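Local coordinates for protein putative oxidoreductase (Salmonella enterica subsp. enterica serovar Typhimurium, PDB 3NX4) that binds NADP and probably works as an NADPH-dependent acryloyl-CoA reductase of the medium-chain dehydrogenase/reductase family, at residues Ala225-Gln230 against Gly235-Cys240; Met136-Ala141 against Ala165-Leu170; Trp108-Pro113 against Glu277-Leu282; Ala44-Ile47 against Ile53-His56. All blocks are in the same frame, centred on the assembly; numbering follows the deposited sequence. Where two conformers were deposited one is given.

Interaction 1 of 4, residues Ala225-Gln230 against Gly235-Cys240; sequences AKVLAQ and GCVAAC. With NAP (NADP nicotinamide-adenine-dinucleotide phosphate), chain C.
In the nucleotide-binding half of the protein, L228 and V227 of helix 221-229 rest on V237 of strand 235-239 through methyl groups alone. The tighter touch is L228 CD2 on V237 CG2, 3.8 Å apart, with the two side chains crossing at about a right angle. CG1 of V227 reaches the same methyl at 4.3 Å, so CG2 of V237 serves both helix residues. With CG1 anti to the backbone N (chi1 -180°), V237 holds CG2 as the branch that meets the helix. Helix 221-229 joins strand 212-217 to its parallel neighbour 235-239, making a beta-alpha-beta crossover of the Rossmann fold. V227 and V237 both touch A215 of strand 212-217, and V237 also packs on L262 of strand 261-264. Beyond the strand's end the chain enters the cofactor site at C240. The nicotinamide amide of NADP donates from N7N to C240 O at 2.9 Å with an N-H...O angle of 163°, although that oxygen lies implausibly near the nicotinamide C2N and its exact place is doubtful. The side chain of C240 also borders the cofactor, with CB 3.7 Å from N7N and SG 4.1 Å from the ribose O4D.

Interaction 2 of 4, residues Met136-Ala141 against Ala165-Leu170; sequences MALEDA and ALLHKL
The apolar part of this contact is a meeting of leucine ends: CD1 of L138 stands 4.4 Å from CD2 of L167. The helices are well separated here, with 10.3 Å between the CA atoms of L138 and L167, and the gap is bridged by the branched tips. L138 points its side chain directly at the facing helix, while L167 starts off to one side and brings its CD2 methyl in. V135, one turn before E139, touches both L167 and L170 and so adds to the same apolar seam. Helices 118-140 and 158-169 pack here by their C-terminal ends against the parallel Rossmann sheet: L138 and L167 both lie on V150 of strand 150-152, with C236 of strand 235-239 also under L138 and V152 also under L167. The mixed contact is on the more exposed side, where OE2 of E139 comes 4.2 Å from CD1 of L170. An extended chain, with CD anti to CA (chi2 173°), carries the carboxylate across. This is only van der Waals contact between a carboxylate oxygen and a methyl; the main partner of the carboxylate is R281 of helix 272-285, in a salt bridge with OE1. Two further salt bridges run to that third helix, D140 to R274 and K169 to D285, and L166 and L170 also touch D285.

Interaction 3 of 4, residues Trp108-Pro113 against Glu277-Leu282; sequences WLVALP and EAWARL
V110 is the first residue of the segment 108-113 to meet the helix, and its CG1 lies 4.2 Å from CD1 of W279. The valine has CG1 anti to the backbone N (chi1 175°), which sends this branch to the five-membered part of the indole; it arrives obliquely to the ring. Its backbone is hydrogen-bonded to L84 in strand 82-86, and since L84 also touches W279, valine and leucine from paired antiparallel strands approach the same side chain. These strands belong to the GroES-like part of the protein, whereas helix 272-285, which follows the last strand of the Rossmann sheet and packs with helix 118-140, belongs to the nucleotide-binding part, so the contact joins the two halves of the medium-chain dehydrogenase/reductase fold. L112, past the strand, starts its side chain away from the helix and still has a backbone hydrogen bond to E82. P113 then turns back to the helix: its CG sits 3.9 Å from CB of W279, meeting the root of the tryptophan rather than the far end of the indole. The backbones draw nearest here, with 6.8 Å between the CA atoms of P113 and A280, and the proline also touches V283 one turn further on. W279 itself is buried. CD1 of L282 lies over one face of its indole, 3.8 Å from the plane and displaced from the ring centre, and the indole stacks with the ring of F129 from helix 118-140, where I124 adds another apolar neighbour.

Interaction 4 of 4, residues Ala44-Ile47 against Ile53-His56; sequences ALAI and IIRH
The hydroxyl OG1 of T48 is hydrogen-bonded to A44 O and weakly to L45 O in helix 41-48, where L45 and A46 pack against I53 and I54 of the following loop. Across the contact itself the touching is apolar. CG1 of I53 presses on CB of L45 at 3.6 Å and lies 4.1 Å from the backbone N of A46, fitting close to the helix backbone. The side chains of L45 and I53 cross at about a right angle, and their ends meet as I53 CD1 and L45 CD1, 4.1 Å apart. With CG1 anti to the carbonyl carbon (chi1 -58°), I53 turns this branch to L45 and leaves CG2 to approach CB of A46 at 4.2 Å. The same alanine methyl meets CG1 of I54 at 3.7 Å and its CD1 at 3.9 Å. In this GroES-like region L45 also touches I311 of helix 303-311, and its side chain is about 5 Å from the bound NADP at the nearest atoms and about 4 Å from that of Y41, a cofactor-binding residue. As no hydrogen bond spans the two segments, the loop's hold on the helix here probably rests on non-directional aliphatic contacts with both L45 and A46.

Overall arrangement
Interactions 1 and 2 meet at the Rossmann sheet, where strand 235-239 of the first lies against helix 118-140 of the second: C236 O is 3.3 Å from L138 CD2, and the CB atoms of C236 and A141 are 3.5 Å apart. Interactions 2 and 3, with centres about 17 Å apart, are joined by the salt bridge of E139 OE1 and R281 NH1 at 2.8 Å, and by selenomethionine M136, whose SE packs on A278. Interaction 4 touches none of the others; its centre is about 31 Å from that of interaction 2. Their distance from the cofactor differs: C240 contacts NADP, the L45 side chain lies about 5 Å from it, and those of W279 and L167 about 11 and 14 Å.

Interaction 1 of 4, residues Ala225-Gln230 against Gly235-Cys240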
loop_
_atom_site.group_PDB
_atom_site.type_symbol
_atom_site.label_atom_id
_atom_site.label_comp_id
_atom_site.label_asym_id
_atom_site.label_seq_id
_atom_site.Cartn_x
_atom_site.Cartn_y
_atom_site.Cartn_z
ATOM N N ALA A 225 -7.173 -7.204 -7.626
ATOM C CA ALA A 225 -5.926 -7.638 -8.248
ATOM C C ALA A 225 -5.743 -6.996 -9.620
ATOM O O ALA A 225 -4.650 -6.558 -9.961
ATOM C CB ALA A 225 -5.880 -9.146 -8.353
ATOM N N LYS A 226 -6.815 -6.924 -10.405
ATOM C CA LYS A 226 -6.702 -6.344 -11.741
ATOM C C LYS A 226 -6.573 -4.825 -11.694
ATOM O O LYS A 226 -5.815 -4.234 -12.460
ATOM C CB LYS A 226 -7.873 -6.745 -12.637
ATOM C CG LYS A 226 -7.656 -6.284 -14.076
ATOM C CD LYS A 226 -8.312 -7.206 -15.083
ATOM C CE LYS A 226 -8.103 -6.685 -16.491
ATOM N NZ LYS A 226 -8.995 -7.365 -17.448
ATOM N N VAL A 227 -7.329 -4.195 -10.803
ATOM C CA VAL A 227 -7.156 -2.761 -10.558
ATOM C C VAL A 227 -5.700 -2.440 -10.213
ATOM O O VAL A 227 -5.129 -1.493 -10.751
ATOM C CB VAL A 227 -8.130 -2.243 -9.484
ATOM C CG1 VAL A 227 -7.753 -0.830 -9.036
ATOM C CG2 VAL A 227 -9.578 -2.266 -10.045
ATOM N N LEU A 228 -5.093 -3.231 -9.334
ATOM C CA LEU A 228 -3.668 -3.034 -9.042
ATOM C C LEU A 228 -2.800 -3.122 -10.294
ATOM O O LEU A 228 -1.871 -2.334 -10.447
ATOM C CB LEU A 228 -3.159 -4.024 -7.993
ATOM C CG LEU A 228 -3.642 -3.785 -6.564
ATOM C CD1 LEU A 228 -3.407 -5.037 -5.736
ATOM C CD2 LEU A 228 -2.940 -2.579 -5.960
ATOM N N ALA A 229 -3.102 -4.070 -11.181
ATOM C CA ALA A 229 -2.327 -4.259 -12.415
ATOM C C ALA A 229 -2.502 -3.112 -13.422
ATOM O O ALA A 229 -1.698 -2.960 -14.355
ATOM C CB ALA A 229 -2.677 -5.618 -13.076
ATOM N N GLN A 230 -3.545 -2.311 -13.212
ATOM C CA GLN A 230 -3.912 -1.206 -14.096
ATOM C C GLN A 230 -3.546 0.183 -13.558
ATOM O O GLN A 230 -3.919 1.198 -14.155
ATOM C CB GLN A 230 -5.434 -1.217 -14.320
ATOM C CG GLN A 230 -5.943 -2.394 -15.169
ATOM C CD GLN A 230 -7.466 -2.461 -15.227
ATOM O OE1 GLN A 230 -8.155 -1.943 -14.353
ATOM N NE2 GLN A 230 -7.992 -3.116 -16.264
ATOM N N GLY A 235 0.562 5.487 -8.665
ATOM C CA GLY A 235 -0.854 5.514 -8.310
ATOM C C GLY A 235 -1.123 4.973 -6.910
ATOM O O GLY A 235 -0.268 4.312 -6.323
ATOM N N CYS A 236 -2.309 5.265 -6.373
ATOM C CA CYS A 236 -2.700 4.775 -5.050
ATOM C C CYS A 236 -4.069 4.100 -5.063
ATOM O O CYS A 236 -5.042 4.644 -5.585
ATOM C CB CYS A 236 -2.729 5.932 -4.042
ATOM S SG CYS A 236 -3.278 5.441 -2.343
ATOM N N VAL A 237 -4.145 2.919 -4.468
ATOM C CA VAL A 237 -5.424 2.270 -4.254
ATOM C C VAL A 237 -5.784 2.324 -2.775
ATOM O O VAL A 237 -5.018 1.854 -1.935
ATOM C CB VAL A 237 -5.378 0.782 -4.645
ATOM C CG1 VAL A 237 -6.765 0.147 -4.402
ATOM C CG2 VAL A 237 -4.949 0.618 -6.091
ATOM N N ALA A 238 -6.946 2.895 -2.455
ATOM C CA ALA A 238 -7.496 2.815 -1.106
ATOM C C ALA A 238 -8.450 1.616 -1.059
ATOM O O ALA A 238 -9.447 1.578 -1.765
ATOM C CB ALA A 238 -8.230 4.124 -0.732
ATOM N N ALA A 239 -8.116 0.619 -0.248
ATOM C CA ALA A 239 -8.888 -0.615 -0.201
ATOM C C ALA A 239 -9.610 -0.727 1.132
ATOM O O ALA A 239 -8.985 -0.603 2.194
ATOM C CB ALA A 239 -7.959 -1.817 -0.397
ATOM N N CYS A 240 -10.915 -0.985 1.089
ATOM C CA CYS A 240 -11.685 -1.069 2.325
ATOM C C CYS A 240 -12.630 -2.269 2.383
ATOM O O CYS A 240 -13.284 -2.489 3.405
ATOM C CB CYS A 240 -12.489 0.219 2.530
ATOM S SG CYS A 240 -13.859 0.376 1.322
HETATM P PA NAP C . -22.547 -2.827 -0.447
HETATM O O1A NAP C . -23.477 -1.690 -0.353
HETATM O O2A NAP C . -23.120 -4.182 -0.429
HETATM O O5B NAP C . -21.578 -2.641 -1.704
HETATM C C5B NAP C . -20.835 -3.738 -2.156
HETATM C C4B NAP C . -20.869 -3.647 -3.675
HETATM O O4B NAP C . -19.970 -4.583 -4.202
HETATM C C3B NAP C . -22.246 -3.987 -4.251
HETATM O O3B NAP C . -23.021 -2.816 -4.421
HETATM C C2B NAP C . -21.905 -4.603 -5.594
HETATM O O2B NAP C . -21.801 -3.549 -6.521
HETATM C C1B NAP C . -20.509 -5.164 -5.382
HETATM N N9A NAP C . -20.526 -6.621 -5.183
HETATM C C8A NAP C . -21.360 -7.343 -4.365
HETATM N N7A NAP C . -21.012 -8.650 -4.463
HETATM C C5A NAP C . -19.969 -8.763 -5.311
HETATM C C6A NAP C . -19.236 -9.851 -5.767
HETATM N N6A NAP C . -19.513 -11.083 -5.361
HETATM N N1A NAP C . -18.205 -9.641 -6.649
HETATM C C2A NAP C . -17.906 -8.367 -7.083
HETATM N N3A NAP C . -18.640 -7.289 -6.636
HETATM C C4A NAP C . -19.655 -7.490 -5.767
HETATM O O3 NAP C . -21.499 -2.761 0.783
HETATM P PN NAP C . -20.897 -1.487 1.544
HETATM O O1N NAP C . -21.632 -1.247 2.807
HETATM O O2N NAP C . -20.800 -0.399 0.543
HETATM O O5D NAP C . -19.434 -2.077 1.873
HETATM C C5D NAP C . -18.582 -2.400 0.800
HETATM C C4D NAP C . -17.438 -3.267 1.302
HETATM O O4D NAP C . -16.656 -2.497 2.182
HETATM C C3D NAP C . -17.941 -4.457 2.102
HETATM O O3D NAP C . -17.101 -5.564 1.855
HETATM C C2D NAP C . -17.795 -4.020 3.541
HETATM O O2D NAP C . -17.556 -5.115 4.392
HETATM C C1D NAP C . -16.569 -3.136 3.438
HETATM N N1N NAP C . -16.471 -2.115 4.488
HETATM C C2N NAP C . -15.390 -2.158 5.321
HETATM C C3N NAP C . -15.216 -1.210 6.325
HETATM C C7N NAP C . -13.815 -1.001 6.830
HETATM O O7N NAP C . -13.596 -0.633 8.167
HETATM N N7N NAP C . -12.807 -1.175 5.983
HETATM C C4N NAP C . -16.168 -0.201 6.472
HETATM C C5N NAP C . -17.271 -0.164 5.608
HETATM C C6N NAP C . -17.404 -1.126 4.608
HETATM P P2B NAP C . -22.255 -3.754 -8.065
HETATM O O1X NAP C . -22.353 -2.384 -8.677
HETATM O O2X NAP C . -21.214 -4.569 -8.794
HETATM O O3X NAP C . -23.588 -4.453 -8.069
#

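Interaction 2 of 4, residues Met136-Ala141 against Ala165-Leu170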
loop_
_atom_site.group_PDB
_atom_site.type_symbol
_atom_site.label_atom_id
_atom_site.label_comp_id
_atom_site.label_asym_id
_atom_site.label_seq_id
_atom_site.Cartn_x
_atom_site.Cartn_y
_atom_site.Cartn_z
HETATM N N MSE A 136 -9.570 10.562 1.546
HETATM C CA MSE A 136 -8.474 11.218 2.253
HETATM C C MSE A 136 -7.131 10.495 2.043
HETATM O O MSE A 136 -6.072 11.128 1.965
HETATM C CB MSE A 136 -8.824 11.357 3.736
HETATM C CG MSE A 136 -9.873 12.439 3.978
HETATM SE SE MSE A 136 -10.627 12.378 5.805
HETATM C CE MSE A 136 -9.019 12.641 6.835
ATOM N N ALA A 137 -7.185 9.172 1.930
ATOM C CA ALA A 137 -6.002 8.373 1.608
ATOM C C ALA A 137 -5.435 8.726 0.233
ATOM O O ALA A 137 -4.222 8.860 0.069
ATOM C CB ALA A 137 -6.329 6.884 1.681
ATOM N N LEU A 138 -6.304 8.870 -0.762
ATOM C CA LEU A 138 -5.848 9.285 -2.086
ATOM C C LEU A 138 -5.180 10.653 -2.004
ATOM O O LEU A 138 -4.127 10.881 -2.606
ATOM C CB LEU A 138 -7.020 9.331 -3.074
ATOM C CG LEU A 138 -7.698 7.999 -3.403
ATOM C CD1 LEU A 138 -8.717 8.195 -4.529
ATOM C CD2 LEU A 138 -6.686 6.946 -3.806
ATOM N N GLU A 139 -5.799 11.566 -1.256
ATOM C CA GLU A 139 -5.215 12.885 -1.032
ATOM C C GLU A 139 -3.840 12.814 -0.338
ATOM O O GLU A 139 -2.900 13.516 -0.734
ATOM C CB GLU A 139 -6.179 13.774 -0.232
ATOM C CG GLU A 139 -7.412 14.162 -1.009
ATOM C CD GLU A 139 -8.461 14.892 -0.174
ATOM O OE1 GLU A 139 -8.342 14.919 1.075
ATOM O OE2 GLU A 139 -9.406 15.447 -0.777
ATOM N N ASP A 140 -3.730 11.987 0.700
ATOM C CA ASP A 140 -2.448 11.748 1.367
ATOM C C ASP A 140 -1.381 11.295 0.365
ATOM O O ASP A 140 -0.196 11.575 0.528
ATOM C CB ASP A 140 -2.585 10.658 2.441
ATOM C CG ASP A 140 -3.361 11.123 3.670
ATOM O OD1 ASP A 140 -3.606 12.343 3.814
ATOM O OD2 ASP A 140 -3.710 10.256 4.505
ATOM N N ALA A 141 -1.804 10.563 -0.657
ATOM C CA ALA A 141 -0.881 10.032 -1.661
ATOM C C ALA A 141 -0.577 11.067 -2.738
ATOM O O ALA A 141 0.213 10.814 -3.649
ATOM C CB ALA A 141 -1.464 8.750 -2.292
ATOM N N ALA A 165 -19.833 10.197 -5.427
ATOM C CA ALA A 165 -20.382 11.530 -5.172
ATOM C C ALA A 165 -19.322 12.497 -4.651
ATOM O O ALA A 165 -19.273 13.652 -5.067
ATOM C CB ALA A 165 -21.550 11.452 -4.188
ATOM N N LEU A 166 -18.483 12.020 -3.739
ATOM C CA LEU A 166 -17.381 12.829 -3.201
ATOM C C LEU A 166 -16.354 13.186 -4.279
ATOM O O LEU A 166 -16.020 14.353 -4.464
ATOM C CB LEU A 166 -16.675 12.095 -2.058
ATOM C CG LEU A 166 -17.491 11.948 -0.775
ATOM C CD1 LEU A 166 -16.776 10.997 0.167
ATOM C CD2 LEU A 166 -17.701 13.317 -0.129
ATOM N N LEU A 167 -15.851 12.174 -4.979
ATOM C CA LEU A 167 -14.858 12.399 -6.028
ATOM C C LEU A 167 -15.414 13.339 -7.084
ATOM O O LEU A 167 -14.709 14.206 -7.581
ATOM C CB LEU A 167 -14.432 11.080 -6.690
ATOM C CG LEU A 167 -13.652 10.122 -5.771
ATOM C CD1 LEU A 167 -13.583 8.724 -6.394
ATOM C CD2 LEU A 167 -12.252 10.664 -5.436
ATOM N N HIS A 168 -16.684 13.156 -7.439
ATOM C CA HIS A 168 -17.303 14.036 -8.415
ATOM C C HIS A 168 -17.304 15.489 -7.926
ATOM O O HIS A 168 -16.943 16.407 -8.660
ATOM C CB HIS A 168 -18.732 13.595 -8.705
ATOM C CG HIS A 168 -19.442 14.490 -9.666
ATOM N ND1 HIS A 168 -19.046 14.631 -10.980
ATOM C CD2 HIS A 168 -20.512 15.305 -9.505
ATOM C CE1 HIS A 168 -19.847 15.489 -11.588
ATOM N NE2 HIS A 168 -20.743 15.913 -10.715
ATOM N N LYS A 169 -17.716 15.695 -6.683
ATOM C CA LYS A 169 -17.759 17.045 -6.111
ATOM C C LYS A 169 -16.371 17.665 -6.083
ATOM O O LYS A 169 -16.213 18.858 -6.343
ATOM C CB LYS A 169 -18.322 17.014 -4.683
ATOM C CG LYS A 169 -18.576 18.397 -4.098
ATOM C CD LYS A 169 -17.326 18.913 -3.369
ATOM C CE LYS A 169 -17.621 20.214 -2.595
ATOM N NZ LYS A 169 -16.403 20.698 -1.876
ATOM N N LEU A 170 -15.371 16.846 -5.758
ATOM C CA LEU A 170 -14.005 17.318 -5.616
ATOM C C LEU A 170 -13.320 17.569 -6.956
ATOM O O LEU A 170 -12.181 18.018 -6.990
ATOM C CB LEU A 170 -13.176 16.348 -4.766
ATOM C CG LEU A 170 -13.663 16.376 -3.312
ATOM C CD1 LEU A 170 -13.209 15.147 -2.536
ATOM C CD2 LEU A 170 -13.259 17.698 -2.588
#

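Interaction 3 of 4, residues Trp108-Pro113 against Glu277-Leu282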
loop_
_atom_site.group_PDB
_atom_site.type_symbol
_atom_site.label_atom_id
_atom_site.label_comp_id
_atom_site.label_asym_id
_atom_site.label_seq_id
_atom_site.Cartn_x
_atom_site.Cartn_y
_atom_site.Cartn_z
ATOM N N TRP A 108 -16.597 6.663 22.246
ATOM C CA TRP A 108 -17.045 6.126 20.958
ATOM C C TRP A 108 -18.001 7.062 20.225
ATOM O O TRP A 108 -18.369 6.818 19.078
ATOM C CB TRP A 108 -17.749 4.788 21.165
ATOM C CG TRP A 108 -16.899 3.741 21.798
ATOM C CD1 TRP A 108 -15.534 3.744 21.927
ATOM C CD2 TRP A 108 -17.359 2.537 22.413
ATOM N NE1 TRP A 108 -15.121 2.603 22.576
ATOM C CE2 TRP A 108 -16.222 1.847 22.884
ATOM C CE3 TRP A 108 -18.627 1.974 22.615
ATOM C CZ2 TRP A 108 -16.313 0.623 23.538
ATOM C CZ3 TRP A 108 -18.716 0.758 23.261
ATOM C CH2 TRP A 108 -17.565 0.098 23.722
ATOM N N LEU A 109 -18.407 8.128 20.898
ATOM C CA LEU A 109 -19.403 9.034 20.355
ATOM C C LEU A 109 -18.749 10.180 19.609
ATOM O O LEU A 109 -17.595 10.524 19.863
ATOM C CB LEU A 109 -20.272 9.587 21.489
ATOM C CG LEU A 109 -21.274 8.608 22.109
ATOM C CD1 LEU A 109 -21.865 9.170 23.391
ATOM C CD2 LEU A 109 -22.392 8.277 21.109
ATOM N N VAL A 110 -19.498 10.756 18.680
ATOM C CA VAL A 110 -19.096 11.972 18.004
ATOM C C VAL A 110 -20.227 12.984 18.153
ATOM O O VAL A 110 -21.377 12.668 17.846
ATOM C CB VAL A 110 -18.859 11.693 16.509
ATOM C CG1 VAL A 110 -18.567 12.974 15.762
ATOM C CG2 VAL A 110 -17.728 10.693 16.339
ATOM N N ALA A 111 -19.924 14.187 18.632
ATOM C CA ALA A 111 -20.956 15.231 18.688
ATOM C C ALA A 111 -21.478 15.478 17.270
ATOM O O ALA A 111 -20.695 15.557 16.324
ATOM C CB ALA A 111 -20.400 16.509 19.287
ATOM N N LEU A 112 -22.794 15.570 17.108
ATOM C CA LEU A 112 -23.366 15.723 15.768
ATOM C C LEU A 112 -22.806 16.977 15.105
ATOM O O LEU A 112 -23.002 18.086 15.611
ATOM C CB LEU A 112 -24.892 15.808 15.838
ATOM C CG LEU A 112 -25.566 15.908 14.464
ATOM C CD1 LEU A 112 -25.382 14.617 13.690
ATOM C CD2 LEU A 112 -27.055 16.233 14.613
ATOM N N PRO A 113 -22.096 16.811 13.976
ATOM C CA PRO A 113 -21.395 17.966 13.404
ATOM C C PRO A 113 -22.372 19.072 13.036
ATOM O O PRO A 113 -23.479 18.780 12.607
ATOM C CB PRO A 113 -20.735 17.390 12.139
ATOM C CG PRO A 113 -20.627 15.928 12.396
ATOM C CD PRO A 113 -21.824 15.568 13.230
ATOM N N GLU A 277 -12.098 14.831 11.554
ATOM C CA GLU A 277 -11.800 15.454 10.272
ATOM C C GLU A 277 -12.707 14.890 9.170
ATOM O O GLU A 277 -13.226 15.622 8.332
ATOM C CB GLU A 277 -10.333 15.216 9.925
ATOM C CG GLU A 277 -9.833 15.936 8.689
ATOM C CD GLU A 277 -8.355 15.671 8.427
ATOM O OE1 GLU A 277 -7.730 14.915 9.207
ATOM O OE2 GLU A 277 -7.815 16.218 7.443
ATOM N N ALA A 278 -12.886 13.574 9.173
ATOM C CA ALA A 278 -13.686 12.941 8.129
ATOM C C ALA A 278 -15.118 13.491 8.169
ATOM O O ALA A 278 -15.679 13.866 7.137
ATOM C CB ALA A 278 -13.674 11.429 8.281
ATOM N N TRP A 279 -15.707 13.557 9.362
ATOM C CA TRP A 279 -17.078 14.063 9.484
ATOM C C TRP A 279 -17.180 15.508 9.000
ATOM O O TRP A 279 -18.072 15.855 8.241
ATOM C CB TRP A 279 -17.622 13.903 10.918
ATOM C CG TRP A 279 -18.020 12.491 11.199
ATOM C CD1 TRP A 279 -17.369 11.601 12.008
ATOM C CD2 TRP A 279 -19.125 11.776 10.617
ATOM N NE1 TRP A 279 -18.015 10.387 11.986
ATOM C CE2 TRP A 279 -19.090 10.464 11.135
ATOM C CE3 TRP A 279 -20.149 12.123 9.724
ATOM C CZ2 TRP A 279 -20.038 9.499 10.795
ATOM C CZ3 TRP A 279 -21.100 11.155 9.379
ATOM C CH2 TRP A 279 -21.033 9.860 9.914
ATOM N N ALA A 280 -16.243 16.344 9.425
ATOM C CA ALA A 280 -16.209 17.719 8.948
ATOM C C ALA A 280 -16.116 17.784 7.412
ATOM O O ALA A 280 -16.772 18.612 6.787
ATOM C CB ALA A 280 -15.053 18.470 9.593
ATOM N N ARG A 281 -15.307 16.915 6.807
ATOM C CA ARG A 281 -15.154 16.912 5.340
ATOM C C ARG A 281 -16.440 16.457 4.642
ATOM O O ARG A 281 -16.831 17.012 3.613
ATOM C CB ARG A 281 -13.978 16.024 4.894
ATOM C CG ARG A 281 -12.567 16.630 5.140
ATOM C CD ARG A 281 -12.214 17.721 4.135
ATOM N NE ARG A 281 -12.377 17.293 2.738
ATOM C CZ ARG A 281 -11.438 16.679 2.019
ATOM N NH1 ARG A 281 -10.255 16.421 2.558
ATOM N NH2 ARG A 281 -11.679 16.329 0.752
ATOM N N LEU A 282 -17.086 15.440 5.199
ATOM C CA LEU A 282 -18.360 14.968 4.670
ATOM C C LEU A 282 -19.404 16.088 4.626
ATOM O O LEU A 282 -20.079 16.282 3.617
ATOM C CB LEU A 282 -18.878 13.788 5.500
ATOM C CG LEU A 282 -18.175 12.453 5.211
ATOM C CD1 LEU A 282 -18.398 11.503 6.372
ATOM C CD2 LEU A 282 -18.672 11.839 3.889
#

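Interaction 4 of 4, residues Ala44-Ile47 against Ile53-His56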
loop_
_atom_site.group_PDB
_atom_site.type_symbol
_atom_site.label_atom_id
_atom_site.label_comp_id
_atom_site.label_asym_id
_atom_site.label_seq_id
_atom_site.Cartn_x
_atom_site.Cartn_y
_atom_site.Cartn_z
ATOM N N ALA A 44 -25.384 -6.513 7.537
ATOM C CA ALA A 44 -26.108 -7.534 6.781
ATOM C C ALA A 44 -25.506 -8.921 7.024
ATOM O O ALA A 44 -26.233 -9.900 7.178
ATOM C CB ALA A 44 -26.139 -7.194 5.280
ATOM N N LEU A 45 -24.179 -8.999 7.064
ATOM C CA LEU A 45 -23.495 -10.240 7.434
ATOM C C LEU A 45 -23.907 -10.712 8.829
ATOM O O LEU A 45 -24.223 -11.884 9.031
ATOM C CB LEU A 45 -21.980 -10.050 7.395
ATOM C CG LEU A 45 -21.328 -9.962 6.019
ATOM C CD1 LEU A 45 -19.865 -9.584 6.151
ATOM C CD2 LEU A 45 -21.496 -11.285 5.280
ATOM N N ALA A 46 -23.884 -9.796 9.795
ATOM C CA ALA A 46 -24.298 -10.119 11.156
ATOM C C ALA A 46 -25.724 -10.667 11.178
ATOM O O ALA A 46 -25.990 -11.733 11.739
ATOM C CB ALA A 46 -24.194 -8.886 12.050
ATOM N N ILE A 47 -26.636 -9.931 10.557
ATOM C CA ILE A 47 -28.059 -10.237 10.653
ATOM C C ILE A 47 -28.427 -11.540 9.937
ATOM O O ILE A 47 -29.351 -12.236 10.352
ATOM C CB ILE A 47 -28.918 -9.061 10.134
ATOM C CG1 ILE A 47 -28.712 -7.830 11.025
ATOM C CG2 ILE A 47 -30.384 -9.439 10.082
ATOM C CD1 ILE A 47 -29.311 -6.552 10.467
ATOM N N ILE A 53 -19.243 -12.513 11.910
ATOM C CA ILE A 53 -19.167 -11.176 12.488
ATOM C C ILE A 53 -19.495 -11.182 13.981
ATOM O O ILE A 53 -18.809 -10.544 14.781
ATOM C CB ILE A 53 -20.133 -10.207 11.784
ATOM C CG1 ILE A 53 -19.820 -10.128 10.289
ATOM C CG2 ILE A 53 -20.061 -8.829 12.426
ATOM C CD1 ILE A 53 -18.517 -9.421 9.978
ATOM N N ILE A 54 -20.531 -11.919 14.354
ATOM C CA ILE A 54 -20.951 -11.971 15.742
ATOM C C ILE A 54 -20.545 -13.272 16.417
ATOM O O ILE A 54 -20.941 -14.349 15.984
ATOM C CB ILE A 54 -22.474 -11.853 15.848
ATOM C CG1 ILE A 54 -22.978 -10.686 15.005
ATOM C CG2 ILE A 54 -22.885 -11.666 17.284
ATOM C CD1 ILE A 54 -22.559 -9.358 15.518
ATOM N N ARG A 55 -19.755 -13.168 17.479
ATOM C CA ARG A 55 -19.360 -14.344 18.247
ATOM C C ARG A 55 -20.079 -14.418 19.594
ATOM O O ARG A 55 -19.991 -15.417 20.295
ATOM C CB ARG A 55 -17.845 -14.395 18.435
ATOM C CG ARG A 55 -17.114 -14.977 17.250
ATOM C CD ARG A 55 -15.616 -14.992 17.477
ATOM N NE ARG A 55 -15.240 -15.711 18.692
ATOM C CZ ARG A 55 -15.113 -17.031 18.770
ATOM N NH1 ARG A 55 -15.340 -17.784 17.701
ATOM N NH2 ARG A 55 -14.763 -17.595 19.917
ATOM N N HIS A 56 -20.800 -13.361 19.940
ATOM C CA HIS A 56 -21.536 -13.304 21.193
ATOM C C HIS A 56 -23.032 -13.153 20.945
ATOM O O HIS A 56 -23.447 -12.293 20.191
ATOM C CB HIS A 56 -21.054 -12.115 22.028
ATOM C CG HIS A 56 -19.723 -12.326 22.679
ATOM N ND1 HIS A 56 -19.515 -13.281 23.650
ATOM C CD2 HIS A 56 -18.541 -11.687 22.521
ATOM C CE1 HIS A 56 -18.257 -13.234 24.051
ATOM N NE2 HIS A 56 -17.643 -12.276 23.379
#